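Local structure of fructose-bisphosphate aldolase (Plasmodium falciparum, 4TR9) at residues 150-155 / 193-198; 235-240 / 274-279; 174-179 / 221-226. The protein belongs to the fructose-bisphosphate aldolases, a family of enzymes built as an eight-stranded beta/alpha (TIM) barrel. All blocks are in the same frame, centred on the assembly; numbering follows the deposited sequence.

Interaction 1 (150-155 / 193-198). With 38D (N'-[(E)-(2,4-dichlorophenyl)methylidene]-3,4-dihydroxybenzohydrazide), chain K.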
loop_
_atom_site.group_PDB
_atom_site.type_symbol
_atom_site.label_atom_id
_atom_site.label_comp_id
_atom_site.label_asym_id
_atom_site.label_seq_id
_atom_site.Cartn_x
_atom_site.Cartn_y
_atom_site.Cartn_z
ATOM N N PHE A 150 30.503 -6.026 3.325
ATOM C CA PHE A 150 29.146 -6.229 2.833
ATOM C C PHE A 150 28.450 -7.345 3.608
ATOM O O PHE A 150 29.104 -8.235 4.153
ATOM C CB PHE A 150 29.148 -6.524 1.325
ATOM C CG PHE A 150 29.709 -7.870 0.952
ATOM C CD1 PHE A 150 28.871 -8.960 0.771
ATOM C CD2 PHE A 150 31.069 -8.039 0.746
ATOM C CE1 PHE A 150 29.380 -10.196 0.413
ATOM C CE2 PHE A 150 31.584 -9.273 0.386
ATOM C CZ PHE A 150 30.738 -10.352 0.220
ATOM N N ALA A 151 27.123 -7.285 3.666
ATOM C CA ALA A 151 26.352 -8.239 4.457
ATOM C C ALA A 151 25.334 -8.996 3.610
ATOM O O ALA A 151 25.098 -8.652 2.452
ATOM C CB ALA A 151 25.653 -7.524 5.604
ATOM N N LYS A 152 24.732 -10.026 4.197
ATOM C CA LYS A 152 23.745 -10.838 3.494
ATOM C C LYS A 152 22.576 -11.209 4.408
ATOM O O LYS A 152 22.737 -11.326 5.622
ATOM C CB LYS A 152 24.397 -12.101 2.933
ATOM C CG LYS A 152 23.681 -12.678 1.724
ATOM C CD LYS A 152 23.647 -14.189 1.786
ATOM C CE LYS A 152 22.926 -14.649 3.039
ATOM N NZ LYS A 152 22.851 -16.128 3.125
ATOM N N TRP A 153 21.405 -11.404 3.809
ATOM C CA TRP A 153 20.168 -11.636 4.548
ATOM C C TRP A 153 19.215 -12.440 3.674
ATOM O O TRP A 153 18.643 -11.914 2.720
ATOM C CB TRP A 153 19.555 -10.294 4.964
ATOM C CG TRP A 153 18.198 -10.318 5.633
ATOM C CD1 TRP A 153 17.012 -10.704 5.078
ATOM C CD2 TRP A 153 17.889 -9.863 6.958
ATOM N NE1 TRP A 153 15.990 -10.549 5.984
ATOM C CE2 TRP A 153 16.501 -10.033 7.145
ATOM C CE3 TRP A 153 18.652 -9.347 8.012
ATOM C CZ2 TRP A 153 15.861 -9.699 8.339
ATOM C CZ3 TRP A 153 18.014 -9.015 9.196
ATOM C CH2 TRP A 153 16.633 -9.193 9.350
ATOM N N ARG A 154 19.054 -13.719 3.997
ATOM C CA ARG A 154 18.287 -14.630 3.151
ATOM C C ARG A 154 16.833 -14.780 3.590
ATOM O O ARG A 154 16.550 -15.129 4.734
ATOM C CB ARG A 154 18.956 -16.005 3.121
ATOM C CG ARG A 154 18.166 -17.069 2.375
ATOM C CD ARG A 154 18.951 -18.368 2.292
ATOM N NE ARG A 154 18.200 -19.432 1.632
ATOM C CZ ARG A 154 17.510 -20.369 2.274
ATOM N NH1 ARG A 154 16.859 -21.300 1.592
ATOM N NH2 ARG A 154 17.472 -20.375 3.600
ATOM N N THR A 155 15.918 -14.519 2.663
ATOM C CA THR A 155 14.496 -14.735 2.898
ATOM C C THR A 155 13.979 -15.778 1.914
ATOM O O THR A 155 14.507 -15.913 0.811
ATOM C CB THR A 155 13.689 -13.433 2.756
ATOM O OG1 THR A 155 14.456 -12.333 3.260
ATOM C CG2 THR A 155 12.382 -13.530 3.528
ATOM N N ILE A 193 23.258 -7.303 0.673
ATOM C CA ILE A 193 22.846 -8.210 -0.388
ATOM C C ILE A 193 21.420 -8.676 -0.123
ATOM O O ILE A 193 21.174 -9.492 0.767
ATOM C CB ILE A 193 23.783 -9.424 -0.507
ATOM C CG1 ILE A 193 25.187 -8.974 -0.913
ATOM C CG2 ILE A 193 23.242 -10.416 -1.521
ATOM C CD1 ILE A 193 26.130 -10.117 -1.212
ATOM N N VAL A 194 20.481 -8.136 -0.891
ATOM C CA VAL A 194 19.071 -8.464 -0.727
ATOM C C VAL A 194 18.745 -9.793 -1.395
ATOM O O VAL A 194 18.841 -9.923 -2.615
ATOM C CB VAL A 194 18.171 -7.360 -1.307
ATOM C CG1 VAL A 194 16.705 -7.725 -1.137
ATOM C CG2 VAL A 194 18.477 -6.028 -0.642
ATOM N N GLU A 195 18.359 -10.780 -0.592
ATOM C CA GLU A 195 18.088 -12.115 -1.111
ATOM C C GLU A 195 16.650 -12.558 -0.849
ATOM O O GLU A 195 16.355 -13.146 0.192
ATOM C CB GLU A 195 19.064 -13.128 -0.505
ATOM C CG GLU A 195 18.914 -14.543 -1.048
ATOM C CD GLU A 195 19.858 -15.526 -0.387
ATOM O OE1 GLU A 195 20.736 -15.082 0.383
ATOM O OE2 GLU A 195 19.723 -16.744 -0.633
ATOM N N PRO A 196 15.746 -12.258 -1.792
ATOM C CA PRO A 196 14.378 -12.780 -1.757
ATOM C C PRO A 196 14.266 -14.090 -2.532
ATOM O O PRO A 196 13.655 -14.125 -3.600
ATOM C CB PRO A 196 13.572 -11.670 -2.432
ATOM C CG PRO A 196 14.527 -11.097 -3.429
ATOM C CD PRO A 196 15.916 -11.242 -2.846
ATOM N N GLU A 197 14.856 -15.156 -1.999
ATOM C CA GLU A 197 14.897 -16.429 -2.706
ATOM C C GLU A 197 13.526 -17.081 -2.822
ATOM O O GLU A 197 12.858 -17.339 -1.821
ATOM C CB GLU A 197 15.860 -17.400 -2.022
ATOM C CG GLU A 197 15.918 -18.764 -2.698
ATOM C CD GLU A 197 16.800 -19.750 -1.963
ATOM O OE1 GLU A 197 17.347 -19.385 -0.900
ATOM O OE2 GLU A 197 16.946 -20.892 -2.447
ATOM N N ILE A 198 13.116 -17.343 -4.059
ATOM C CA ILE A 198 11.909 -18.110 -4.321
ATOM C C ILE A 198 12.284 -19.552 -4.643
ATOM O O ILE A 198 12.974 -19.816 -5.628
ATOM C CB ILE A 198 11.098 -17.515 -5.482
ATOM C CG1 ILE A 198 10.661 -16.087 -5.151
ATOM C CG2 ILE A 198 9.891 -18.382 -5.780
ATOM C CD1 ILE A 198 9.846 -15.434 -6.241
HETATM N N12 38D K . 20.007 -23.225 5.404
HETATM C C13 38D K . 19.515 -24.222 4.495
HETATM C C15 38D K . 18.670 -25.445 6.498
HETATM C C17 38D K . 16.748 -26.872 6.417
HETATM C C20 38D K . 17.468 -25.746 4.427
HETATM C C01 38D K . 21.811 -20.356 2.730
HETATM C C02 38D K . 22.392 -19.482 1.811
HETATM O O03 38D K . 21.771 -19.199 0.576
HETATM C C04 38D K . 23.604 -18.879 2.115
HETATM C C05 38D K . 24.230 -19.142 3.320
HETATM C C06 38D K . 23.655 -20.008 4.233
HETATM O O07 38D K . 24.216 -17.990 1.201
HETATM C C08 38D K . 22.447 -20.605 3.940
HETATM C C09 38D K . 21.848 -21.567 4.971
HETATM O O10 38D K . 22.386 -21.704 6.064
HETATM N N11 38D K . 20.665 -22.293 4.600
HETATM C C14 38D K . 18.513 -25.164 5.155
HETATM C C16 38D K . 17.785 -26.300 7.136
HETATM CL CL1 38D K . 15.651 -27.942 7.242
HETATM C C19 38D K . 16.582 -26.602 5.069
HETATM CL CL2 38D K . 17.241 -25.420 2.730
#

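Interaction 2 (235-240 / 274-279)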
loop_
_atom_site.group_PDB
_atom_site.type_symbol
_atom_site.label_atom_id
_atom_site.label_comp_id
_atom_site.label_asym_id
_atom_site.label_seq_id
_atom_site.Cartn_x
_atom_site.Cartn_y
_atom_site.Cartn_z
ATOM N N LEU A 235 22.985 -4.825 -3.574
ATOM C CA LEU A 235 23.017 -5.923 -4.531
ATOM C C LEU A 235 21.778 -6.795 -4.372
ATOM O O LEU A 235 21.173 -6.839 -3.302
ATOM C CB LEU A 235 24.283 -6.767 -4.356
ATOM C CG LEU A 235 25.613 -6.131 -4.768
ATOM C CD1 LEU A 235 26.768 -7.081 -4.487
ATOM C CD2 LEU A 235 25.592 -5.729 -6.237
ATOM N N LEU A 236 21.404 -7.485 -5.443
ATOM C CA LEU A 236 20.241 -8.364 -5.417
ATOM C C LEU A 236 20.660 -9.816 -5.598
ATOM O O LEU A 236 21.422 -10.142 -6.508
ATOM C CB LEU A 236 19.242 -7.965 -6.504
ATOM C CG LEU A 236 17.954 -8.786 -6.605
ATOM C CD1 LEU A 236 17.131 -8.664 -5.332
ATOM C CD2 LEU A 236 17.139 -8.360 -7.817
ATOM N N LYS A 237 20.160 -10.688 -4.728
ATOM C CA LYS A 237 20.445 -12.114 -4.836
ATOM C C LYS A 237 19.157 -12.913 -5.002
ATOM O O LYS A 237 18.650 -13.492 -4.042
ATOM C CB LYS A 237 21.223 -12.606 -3.612
ATOM C CG LYS A 237 21.710 -14.045 -3.717
ATOM C CD LYS A 237 22.571 -14.430 -2.526
ATOM C CE LYS A 237 23.057 -15.867 -2.637
ATOM N NZ LYS A 237 23.959 -16.237 -1.512
ATOM N N PRO A 238 18.613 -12.936 -6.227
ATOM C CA PRO A 238 17.380 -13.668 -6.508
ATOM C C PRO A 238 17.659 -15.049 -7.080
ATOM O O PRO A 238 18.815 -15.396 -7.329
ATOM C CB PRO A 238 16.701 -12.783 -7.545
ATOM C CG PRO A 238 17.860 -12.263 -8.351
ATOM C CD PRO A 238 19.047 -12.159 -7.401
ATOM N N ASN A 239 16.605 -15.827 -7.286
ATOM C CA ASN A 239 16.728 -17.111 -7.955
ATOM C C ASN A 239 16.546 -16.941 -9.455
ATOM O O ASN A 239 15.856 -16.025 -9.900
ATOM C CB ASN A 239 15.701 -18.103 -7.413
ATOM C CG ASN A 239 14.275 -17.636 -7.624
ATOM O OD1 ASN A 239 13.956 -16.465 -7.412
ATOM N ND2 ASN A 239 13.411 -18.547 -8.054
ATOM N N MET A 240 17.170 -17.817 -10.234
ATOM C CA MET A 240 16.962 -17.818 -11.674
ATOM C C MET A 240 15.529 -18.233 -11.983
ATOM O O MET A 240 14.984 -19.129 -11.340
ATOM C CB MET A 240 17.949 -18.756 -12.370
ATOM C CG MET A 240 19.403 -18.333 -12.251
ATOM S SD MET A 240 20.510 -19.478 -13.096
ATOM C CE MET A 240 22.093 -18.691 -12.815
ATOM N N GLY A 274 24.549 -4.410 -9.880
ATOM C CA GLY A 274 24.577 -5.788 -10.331
ATOM C C GLY A 274 23.605 -6.717 -9.630
ATOM O O GLY A 274 22.953 -6.346 -8.654
ATOM N N VAL A 275 23.514 -7.939 -10.145
ATOM C CA VAL A 275 22.656 -8.970 -9.577
ATOM C C VAL A 275 23.432 -10.275 -9.429
ATOM O O VAL A 275 23.978 -10.795 -10.402
ATOM C CB VAL A 275 21.407 -9.207 -10.448
ATOM C CG1 VAL A 275 20.708 -10.492 -10.048
ATOM C CG2 VAL A 275 20.460 -8.020 -10.356
ATOM N N VAL A 276 23.484 -10.796 -8.207
ATOM C CA VAL A 276 24.235 -12.015 -7.929
ATOM C C VAL A 276 23.308 -13.213 -7.722
ATOM O O VAL A 276 22.697 -13.366 -6.666
ATOM C CB VAL A 276 25.143 -11.837 -6.692
ATOM C CG1 VAL A 276 26.436 -11.146 -7.081
ATOM C CG2 VAL A 276 24.426 -11.048 -5.603
ATOM N N PHE A 277 23.208 -14.064 -8.738
ATOM C CA PHE A 277 22.309 -15.214 -8.684
ATOM C C PHE A 277 22.756 -16.267 -7.674
ATOM O O PHE A 277 23.943 -16.400 -7.379
ATOM C CB PHE A 277 22.183 -15.857 -10.067
ATOM C CG PHE A 277 21.459 -15.007 -11.067
ATOM C CD1 PHE A 277 20.081 -14.884 -11.019
ATOM C CD2 PHE A 277 22.153 -14.336 -12.058
ATOM C CE1 PHE A 277 19.409 -14.103 -11.937
ATOM C CE2 PHE A 277 21.487 -13.554 -12.981
ATOM C CZ PHE A 277 20.113 -13.437 -12.920
ATOM N N LEU A 278 21.788 -17.011 -7.148
ATOM C CA LEU A 278 22.074 -18.122 -6.252
ATOM C C LEU A 278 21.900 -19.443 -6.994
ATOM O O LEU A 278 20.992 -19.588 -7.812
ATOM C CB LEU A 278 21.175 -18.064 -5.014
ATOM C CG LEU A 278 19.657 -18.010 -5.210
ATOM C CD1 LEU A 278 19.041 -19.403 -5.185
ATOM C CD2 LEU A 278 19.013 -17.116 -4.159
ATOM N N SER A 279 22.775 -20.401 -6.708
ATOM C CA SER A 279 22.754 -21.687 -7.394
ATOM C C SER A 279 21.509 -22.492 -7.040
ATOM O O SER A 279 20.923 -23.150 -7.899
ATOM C CB SER A 279 24.013 -22.493 -7.060
ATOM O OG SER A 279 24.127 -22.713 -5.665
HETATM O O HOH W 1 18.926 -19.527 -9.198
#

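Interaction 3 (174-179 / 221-226)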
loop_
_atom_site.group_PDB
_atom_site.type_symbol
_atom_site.label_atom_id
_atom_site.label_comp_id
_atom_site.label_asym_id
_atom_site.label_seq_id
_atom_site.Cartn_x
_atom_site.Cartn_y
_atom_site.Cartn_z
ATOM N N THR A 174 8.432 -10.444 3.690
ATOM C CA THR A 174 9.720 -10.665 3.049
ATOM C C THR A 174 10.311 -9.342 2.578
ATOM O O THR A 174 11.467 -9.030 2.863
ATOM C CB THR A 174 9.596 -11.624 1.850
ATOM O OG1 THR A 174 9.419 -12.965 2.324
ATOM C CG2 THR A 174 10.841 -11.560 0.977
ATOM N N ALA A 175 9.500 -8.564 1.869
ATOM C CA ALA A 175 9.943 -7.298 1.298
ATOM C C ALA A 175 10.346 -6.293 2.372
ATOM O O ALA A 175 11.405 -5.672 2.283
ATOM C CB ALA A 175 8.852 -6.713 0.411
ATOM N N TRP A 176 9.502 -6.135 3.387
ATOM C CA TRP A 176 9.767 -5.169 4.448
ATOM C C TRP A 176 10.940 -5.611 5.316
ATOM O O TRP A 176 11.712 -4.781 5.799
ATOM C CB TRP A 176 8.522 -4.959 5.313
ATOM C CG TRP A 176 8.631 -3.772 6.219
ATOM C CD1 TRP A 176 8.932 -3.780 7.551
ATOM C CD2 TRP A 176 8.455 -2.397 5.857
ATOM N NE1 TRP A 176 8.946 -2.496 8.042
ATOM C CE2 TRP A 176 8.657 -1.629 7.020
ATOM C CE3 TRP A 176 8.142 -1.742 4.661
ATOM C CZ2 TRP A 176 8.558 -0.239 7.024
ATOM C CZ3 TRP A 176 8.045 -0.362 4.667
ATOM C CH2 TRP A 176 8.251 0.375 5.840
ATOM N N GLY A 177 11.067 -6.920 5.511
ATOM C CA GLY A 177 12.173 -7.474 6.271
ATOM C C GLY A 177 13.499 -7.185 5.598
ATOM O O GLY A 177 14.449 -6.734 6.240
ATOM N N LEU A 178 13.559 -7.443 4.295
ATOM C CA LEU A 178 14.739 -7.130 3.499
ATOM C C LEU A 178 14.981 -5.626 3.476
ATOM O O LEU A 178 16.123 -5.170 3.448
ATOM C CB LEU A 178 14.581 -7.659 2.072
ATOM C CG LEU A 178 14.611 -9.175 1.882
ATOM C CD1 LEU A 178 13.971 -9.558 0.557
ATOM C CD2 LEU A 178 16.038 -9.690 1.951
ATOM N N ALA A 179 13.892 -4.865 3.494
ATOM C CA ALA A 179 13.965 -3.411 3.444
ATOM C C ALA A 179 14.645 -2.831 4.680
ATOM O O ALA A 179 15.554 -2.007 4.568
ATOM C CB ALA A 179 12.572 -2.821 3.285
ATOM N N PHE A 221 11.567 -4.125 -4.149
ATOM C CA PHE A 221 12.134 -2.820 -4.470
ATOM C C PHE A 221 11.244 -1.683 -3.982
ATOM O O PHE A 221 11.735 -0.610 -3.633
ATOM C CB PHE A 221 12.374 -2.692 -5.975
ATOM C CG PHE A 221 13.645 -3.340 -6.440
ATOM C CD1 PHE A 221 14.840 -2.643 -6.411
ATOM C CD2 PHE A 221 13.647 -4.647 -6.895
ATOM C CE1 PHE A 221 16.017 -3.237 -6.833
ATOM C CE2 PHE A 221 14.818 -5.247 -7.319
ATOM C CZ PHE A 221 16.005 -4.540 -7.288
ATOM N N LYS A 222 9.936 -1.919 -3.962
ATOM C CA LYS A 222 9.004 -0.937 -3.426
ATOM C C LYS A 222 9.325 -0.674 -1.963
ATOM O O LYS A 222 9.477 0.473 -1.548
ATOM C CB LYS A 222 7.558 -1.409 -3.580
ATOM C CG LYS A 222 6.521 -0.430 -3.047
ATOM C CD LYS A 222 6.661 0.935 -3.702
ATOM C CE LYS A 222 5.459 1.820 -3.406
ATOM N NZ LYS A 222 5.254 2.042 -1.948
ATOM N N ALA A 223 9.446 -1.749 -1.189
ATOM C CA ALA A 223 9.799 -1.641 0.220
ATOM C C ALA A 223 11.195 -1.045 0.386
ATOM O O ALA A 223 11.472 -0.359 1.369
ATOM C CB ALA A 223 9.717 -3.002 0.894
ATOM N N LEU A 224 12.067 -1.308 -0.582
ATOM C CA LEU A 224 13.433 -0.797 -0.532
ATOM C C LEU A 224 13.481 0.722 -0.649
ATOM O O LEU A 224 14.275 1.377 0.027
ATOM C CB LEU A 224 14.289 -1.429 -1.632
ATOM C CG LEU A 224 14.819 -2.839 -1.361
ATOM C CD1 LEU A 224 15.708 -3.307 -2.501
ATOM C CD2 LEU A 224 15.570 -2.892 -0.038
ATOM N N GLN A 225 12.628 1.281 -1.500
ATOM C CA GLN A 225 12.650 2.718 -1.751
ATOM C C GLN A 225 11.888 3.498 -0.684
ATOM O O GLN A 225 12.103 4.698 -0.515
ATOM C CB GLN A 225 12.085 3.023 -3.138
ATOM C CG GLN A 225 12.830 2.316 -4.260
ATOM C CD GLN A 225 12.976 3.172 -5.500
ATOM O OE1 GLN A 225 12.584 4.339 -5.515
ATOM N NE2 GLN A 225 13.549 2.596 -6.551
ATOM N N GLU A 226 11.003 2.819 0.037
ATOM C CA GLU A 226 10.248 3.474 1.096
ATOM C C GLU A 226 11.097 3.633 2.353
ATOM O O GLU A 226 10.854 4.528 3.163
ATOM C CB GLU A 226 8.968 2.700 1.407
ATOM C CG GLU A 226 8.014 2.608 0.226
ATOM C CD GLU A 226 7.947 3.900 -0.569
ATOM O OE1 GLU A 226 7.494 4.923 -0.013
ATOM O OE2 GLU A 226 8.355 3.895 -1.749
HETATM O O HOH W 2 14.700 -0.625 2.298
#

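Interaction 1 (150-155 / 193-198)
Phe150 meets Ile193 at the start of two parallel strands that run 18° apart: ring atoms CD1 and CE1 both rest on the tip of the isoleucine, with CD1 of Phe150 3.6 Å from CD1 of Ile193. The ring approaches obliquely, CG lying between the backbone N and the carbonyl carbon (chi1 70°), which brings it to the end of Ile193. Next, the carbonyl O of Ala151 accepts the N-H of Ile193 at 2.9 Å. Lys152 first spends its aliphatic part, laying CG beside CB of Ile193; its chain then bends and brings CD and CE past OE1 of Glu195. Its NZ reaches only a long salt bridge with that oxygen, but is also paired with Asp40 and lies 3.0 Å from O07 of 38D. Trp153 turns to the other side of the sheet, where its ring stacks with Tyr181. Arg154 runs straight out on the Lys152 side, CB and CG passing the carboxylate of Glu195. Its NE bonds to OE1 of Glu197 at 2.7 Å, 17° out of the guanidinium plane, and NH1 adds a weak bond to the same oxygen at 3.2 Å, which helps to hold the guanidinium in place. Glu195 OE2 lies near the guanidinium edge, too far for more than a long salt bridge, and takes a weak bond from O03 of 38D. Thr155 continues the ladder through its N, 2.9 Å from O of Glu195, while its O accepts a weak bond from Glu197 N. Long-stemmed Lys152, Arg154 and Glu195 thus line the 38D pocket, and Glu197 extends their salt-bridge network from the strand end, at neighbouring parallel TIM-barrel strands joined by a beta-alpha-beta crossover.

Interaction 2 (235-240 / 274-279)
Leu236 and Val275 form the single secure bridge here, their side chains lying side by side and pointing the same way. The backbone bond beside it is strong: Val276 N donates to Leu236 O at 2.8 Å. Farther on, Leu278 N reaches Pro238 O only weakly, at 3.4 Å. Proline suits the place because its carbonyl can accept although it has no N-H to give. Between them the CA-H of Lys237 points at Val276 O, with CA 3.2 Å from that oxygen. One water spans the far end, accepting from Met240 N at 2.7 Å and donating to Leu278 O.

The other contacts are mostly apolar packing. Pro238 CD presses on Val275 CG1 at 3.5 Å, and that same methyl sits over the centre of the Phe277 ring. Met240, extended beyond CG, crosses Phe277 at about a right angle; CG is 3.7 Å from ring atom CD1, and SD makes an oblique Met-aromatic contact. Leu278 puts CB against CE of Lys237, covering the stem of an amine that is weakly bonded to 38D.

Strand 235-236 also pairs with strand 191-198, and strand 274-277 with strand 303-308, so their meeting closes the ring of barrel strands; Met240 and Phe277 face helix 284-295 outside it.

Interaction 3 (174-179 / 221-226)
Ala223 carries the close part of this contact, its CB set between Ala175 and Ala179, one turn apart on helix 168-187. The methyl lies 3.5 Å from O of Ala175 and 3.8 Å from CB of Ala175, while CB of Ala179 in turn rests 3.3 Å from O of Ala223. Alanine suits these places: with side chains of one carbon, the axes approach to 8.0 Å, and the methyls of Ala223 and Ala179 each reach the other helix's backbone. Leu224 extends the apolar seam, its CD2 lying 3.9 Å from CA of Ala179. Helices 168-187 and 206-226 are successive outer helices of the beta/alpha barrel, crossing here at -39°, and the seam lies over the sheet: Leu178 turns inward to Trp153, Thr155 and Val194 of the strands. Looser contact is found at the flank, where Trp176 brings ring atom CE3 only to 4.3 Å from CB of Ala223; its large ring also meets His172 and Trp176 of a third subunit. A water lies 2.8 Å from Ala179 O and 3.1 Å from Leu224 O. Elsewhere on helix 206-226, the partly exposed Lys222 and Gln225 meet a second subunit, whose Arg266 carbonyl accepts from Gln225 NE2.

How the interactions relate
The three interactions lie in one beta/alpha barrel and pass from its inner ring of strands to its outer helices. Interactions 1 and 2 have centres about 9 Å apart, and neighbouring strands 191-198 and 235-236 tie them together; both supply residues to the pocket that holds 38D. Interaction 3 lies about 12 Å from interaction 1 and 16 Å from interaction 2, centre to centre, behind the sheet. Its helix 168-187 is the crossover between the strands of interaction 1, so those two alternate along the chain, whereas interaction 2 follows both. Helix 206-226 then leads into strand 235-236. Pocket wall, barrel closure and subunit-facing helices are therefore built from consecutive pieces of chain.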